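Local coordinates for protein alkaline serine protease (Thermobifida fusca, PDB 2PFE) that probably cleaves peptide bonds within proteins as a chymotrypsin-like serine endopeptidase, the chain here being the C-terminal protease part of the longer precursor, at residues Q170-N173 / P174-S177; Q89-A92 / T93-V97. One frame throughout, in Å; residues are numbered along the deposited sequence. Where two conformers were deposited one is given.

Interaction 1: residues Q170-N173 / P174-S177; sequences QPIN and PLLS
Ile172 lays its CG1 branch against the side chain of Leu176, one helical turn further on, with CG1 of Ile172 3.9 Å from CG of Leu176. Its CG1 is anti to the backbone N (chi1 -171°), which places the longer branch beside the carbonyl carbon, on the side where Leu176 lies; the tip then comes within 4.3 Å of Leu175, CD1 of Ile172 to CD2 of Leu175. Leu176 leans back over the turn to meet this branch, and its CD1 also passes 3.8 Å from OD1 of Asn173. That oxygen is hydrogen-bonded to Ser88, so the methyl lies against an amide already engaged. Beneath the side chains run two i to i+4 bonds of the helix. N of Leu176 reaches O of Ile172 at 3.0 Å, and N of Ser177 reaches O of Asn173 at 3.0 Å. Pro174 suits the first turn because it has no N-H to offer and none is demanded there. The two prolines touch where the strand leads into the helix: CB of Pro171 is 3.8 Å from CD of Pro174. The side chains of Ile172 and Leu175 both touch Ala31 of strand 27-32, and Leu175 also meets Met60 of strand 60-65, so the helix is seated against the sheet that holds these strands. The Gln170 side chain lies about 4 Å from that of Asp59, predicted to be the aspartate of the charge relay, which places the junction beside the active site. Among the polar atoms buried here, O of Pro171 is left without a partner in the model; it faces CD of Pro174 at 3.4 Å, and that residue has no N-H to give, probably a small polar cost of placing proline in the first turn.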
loop_
_atom_site.group_PDB
_atom_site.type_symbol
_atom_site.label_atom_id
_atom_site.label_comp_id
_atom_site.label_asym_id
_atom_site.label_seq_id
_atom_site.Cartn_x
_atom_site.Cartn_y
_atom_site.Cartn_z
ATOM N N GLN A 170 -3.959 5.500 -2.448
ATOM C CA GLN A 170 -4.135 5.180 -3.861
ATOM C C GLN A 170 -5.034 3.947 -3.895
ATOM O O GLN A 170 -4.648 2.907 -3.394
ATOM C CB GLN A 170 -2.744 4.883 -4.454
ATOM C CG GLN A 170 -2.733 4.040 -5.707
ATOM C CD GLN A 170 -3.386 4.748 -6.885
ATOM O OE1 GLN A 170 -4.410 4.297 -7.414
ATOM N NE2 GLN A 170 -2.813 5.879 -7.288
ATOM N N PRO A 171 -6.250 4.057 -4.456
ATOM C CA PRO A 171 -7.141 2.899 -4.560
ATOM C C PRO A 171 -6.474 1.707 -5.266
ATOM O O PRO A 171 -5.660 1.880 -6.197
ATOM C CB PRO A 171 -8.357 3.444 -5.335
ATOM C CG PRO A 171 -8.350 4.908 -4.970
ATOM C CD PRO A 171 -6.884 5.280 -4.975
ATOM N N ILE A 172 -6.782 0.512 -4.775
ATOM C CA ILE A 172 -6.077 -0.686 -5.227
ATOM C C ILE A 172 -6.500 -1.168 -6.601
ATOM O O ILE A 172 -5.659 -1.604 -7.389
ATOM C CB ILE A 172 -6.150 -1.837 -4.195
ATOM C CG1 ILE A 172 -5.232 -3.009 -4.581
ATOM C CG2 ILE A 172 -7.585 -2.339 -3.986
ATOM C CD1 ILE A 172 -3.751 -2.656 -4.654
ATOM N N ASN A 173 -7.784 -1.065 -6.914
ATOM C CA ASN A 173 -8.246 -1.596 -8.177
ATOM C C ASN A 173 -7.632 -0.932 -9.423
ATOM O O ASN A 173 -7.282 -1.649 -10.365
ATOM C CB ASN A 173 -9.771 -1.675 -8.213
ATOM C CG ASN A 173 -10.311 -2.792 -7.336
ATOM O OD1 ASN A 173 -9.626 -3.785 -7.060
ATOM N ND2 ASN A 173 -11.537 -2.623 -6.870
ATOM N N PRO A 174 -7.510 0.417 -9.444
ATOM C CA PRO A 174 -6.777 1.040 -10.546
ATOM C C PRO A 174 -5.326 0.567 -10.667
ATOM O O PRO A 174 -4.804 0.494 -11.773
ATOM C CB PRO A 174 -6.828 2.533 -10.206
ATOM C CG PRO A 174 -8.062 2.683 -9.406
ATOM C CD PRO A 174 -8.100 1.443 -8.559
ATOM N N LEU A 175 -4.685 0.268 -9.538
ATOM C CA LEU A 175 -3.300 -0.183 -9.519
ATOM C C LEU A 175 -3.219 -1.585 -10.158
ATOM O O LEU A 175 -2.392 -1.840 -11.039
ATOM C CB LEU A 175 -2.770 -0.177 -8.070
ATOM C CG LEU A 175 -1.300 -0.559 -7.849
ATOM C CD1 LEU A 175 -0.829 -0.014 -6.499
ATOM C CD2 LEU A 175 -1.086 -2.053 -7.915
ATOM N N LEU A 176 -4.116 -2.475 -9.753
ATOM C CA LEU A 176 -4.096 -3.841 -10.277
ATOM C C LEU A 176 -4.373 -3.807 -11.778
ATOM O O LEU A 176 -3.739 -4.516 -12.567
ATOM C CB LEU A 176 -5.135 -4.720 -9.584
ATOM C CG LEU A 176 -5.001 -4.830 -8.067
ATOM C CD1 LEU A 176 -6.256 -5.516 -7.520
ATOM C CD2 LEU A 176 -3.728 -5.608 -7.730
ATOM N N SER A 177 -5.315 -2.957 -12.172
ATOM C CA SER A 177 -5.670 -2.826 -13.590
ATOM C C SER A 177 -4.512 -2.271 -14.434
ATOM O O SER A 177 -4.186 -2.822 -15.486
ATOM C CB SER A 177 -6.934 -1.982 -13.762
ATOM O OG SER A 177 -7.251 -1.792 -15.129
#

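Interaction 2: residues Q89-A92 / T93-V97; sequences QEAA and TGSSV
Ala91 and Ser95 face each other across a tight reversal of the chain, each sending its CB toward the opposite segment. The methyl of Ala91 meets two atoms of the serine at once, since its CB is 3.8 Å from CB of Ser95 and also 3.8 Å from OG. Alanine and serine are both small, which lets the two arms of the turn close on one another. Ser95 has OG anti to its own backbone N (chi1 -178°), and this turns the hydroxyl along the chain to give its hydrogen to O of Ser96 at 2.9 Å from OG. The serine thus packs against the methyl while its hydroxyl is satisfied by O of the next residue.

Between the arms lies a type II beta turn running from Ala92 to Ser95. It is closed by N of Ser95 and O of Ala92, 3.0 Å apart, with the N-H lying above the carbonyl plane rather than within it. The same carbonyl is also brushed by carbon, CB of Ser95 coming to 3.1 Å from O of Ala92. Gly94 takes the third position of the turn with a positive phi (97°), where any CB would be pressed against the carbonyl oxygen of Thr93. Thr93, at the second position, turns its side chain outward from the turn to meet a bound sulfate, probably from the crystallisation liquor.

This turn delivers the chain into strand 96-101 at the surface of the barrel. Gly94 and Ser95 already bond through their backbones to Ile111 of strand 105-113, and Ala91 touches Ile111 too. Ala91 and Ser95 also both pack on Thr146 of strand 143-146, whose hydroxyl bonds to O of Ser96.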
loop_
_atom_site.group_PDB
_atom_site.type_symbol
_atom_site.label_atom_id
_atom_site.label_comp_id
_atom_site.label_asym_id
_atom_site.label_seq_id
_atom_site.Cartn_x
_atom_site.Cartn_y
_atom_site.Cartn_z
ATOM N N GLN A 89 -13.318 -5.568 -3.060
ATOM C CA GLN A 89 -14.591 -4.862 -3.183
ATOM C C GLN A 89 -14.466 -3.487 -2.523
ATOM O O GLN A 89 -14.215 -3.384 -1.314
ATOM C CB GLN A 89 -15.718 -5.663 -2.532
ATOM C CG GLN A 89 -17.054 -4.936 -2.513
ATOM C CD GLN A 89 -18.084 -5.623 -1.626
ATOM O OE1 GLN A 89 -19.118 -6.085 -2.108
ATOM N NE2 GLN A 89 -17.804 -5.699 -0.326
ATOM N N GLU A 90 -14.654 -2.450 -3.335
ATOM C CA GLU A 90 -14.482 -1.052 -2.923
ATOM C C GLU A 90 -15.520 -0.656 -1.879
ATOM O O GLU A 90 -16.707 -0.894 -2.046
ATOM C CB GLU A 90 -14.556 -0.134 -4.146
ATOM C CG GLU A 90 -14.267 1.332 -3.877
ATOM C CD GLU A 90 -14.524 2.192 -5.099
ATOM O OE1 GLU A 90 -14.596 1.640 -6.224
ATOM O OE2 GLU A 90 -14.688 3.414 -4.929
ATOM N N ALA A 91 -15.042 -0.075 -0.788
ATOM C CA ALA A 91 -15.906 0.436 0.259
ATOM C C ALA A 91 -16.468 1.793 -0.144
ATOM O O ALA A 91 -15.847 2.527 -0.904
ATOM C CB ALA A 91 -15.116 0.574 1.540
ATOM N N ALA A 92 -17.640 2.123 0.388
ATOM C CA ALA A 92 -18.285 3.397 0.143
ATOM C C ALA A 92 -17.667 4.535 0.939
ATOM O O ALA A 92 -17.059 4.326 2.004
ATOM C CB ALA A 92 -19.759 3.295 0.460
ATOM N N THR A 93 -17.842 5.746 0.414
ATOM C CA THR A 93 -17.528 6.942 1.170
ATOM C C THR A 93 -18.296 6.886 2.485
ATOM O O THR A 93 -19.476 6.497 2.525
ATOM C CB THR A 93 -17.880 8.188 0.354
ATOM O OG1 THR A 93 -17.066 8.205 -0.830
ATOM C CG2 THR A 93 -17.608 9.469 1.147
ATOM N N GLY A 94 -17.598 7.201 3.569
ATOM C CA GLY A 94 -18.162 7.123 4.906
ATOM C C GLY A 94 -17.840 5.829 5.645
ATOM O O GLY A 94 -18.068 5.727 6.855
ATOM N N SER A 95 -17.343 4.820 4.928
ATOM C CA SER A 95 -17.033 3.531 5.543
ATOM C C SER A 95 -15.839 3.630 6.495
ATOM O O SER A 95 -14.937 4.446 6.278
ATOM C CB SER A 95 -16.688 2.510 4.460
ATOM O OG SER A 95 -16.434 1.230 5.037
ATOM N N SER A 96 -15.808 2.780 7.511
ATOM C CA SER A 96 -14.582 2.597 8.276
ATOM C C SER A 96 -13.528 1.956 7.385
ATOM O O SER A 96 -13.840 1.242 6.414
ATOM C CB SER A 96 -14.859 1.690 9.479
ATOM O OG SER A 96 -15.343 0.439 9.037
ATOM N N VAL A 97 -12.268 2.182 7.737
ATOM C CA VAL A 97 -11.170 1.586 7.016
ATOM C C VAL A 97 -9.972 1.572 7.965
ATOM O O VAL A 97 -9.871 2.416 8.868
ATOM C CB VAL A 97 -10.889 2.377 5.709
ATOM C CG1 VAL A 97 -10.360 3.787 6.013
ATOM C CG2 VAL A 97 -9.956 1.624 4.763
#

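Along the chain interaction 2 comes first and interaction 1 near the C-terminus. Their centres are 15 Å apart and their nearest atoms about 5 Å, without touching. Both belong to the second, closed antiparallel barrel of the chymotrypsin-like fold: residues 89-97 lead into its strand 96-101, while residues 170-177 leave its strand 164-171 for helix 172-179. Gln151 of strand 149-157 joins the two regions, bonding by backbone to Ile172 and by side chain to the 89-92 segment. One contact therefore marks the entrance to the barrel and the other its exit, where the chain turns back to strand 182-183 in the sheet of the first barrel.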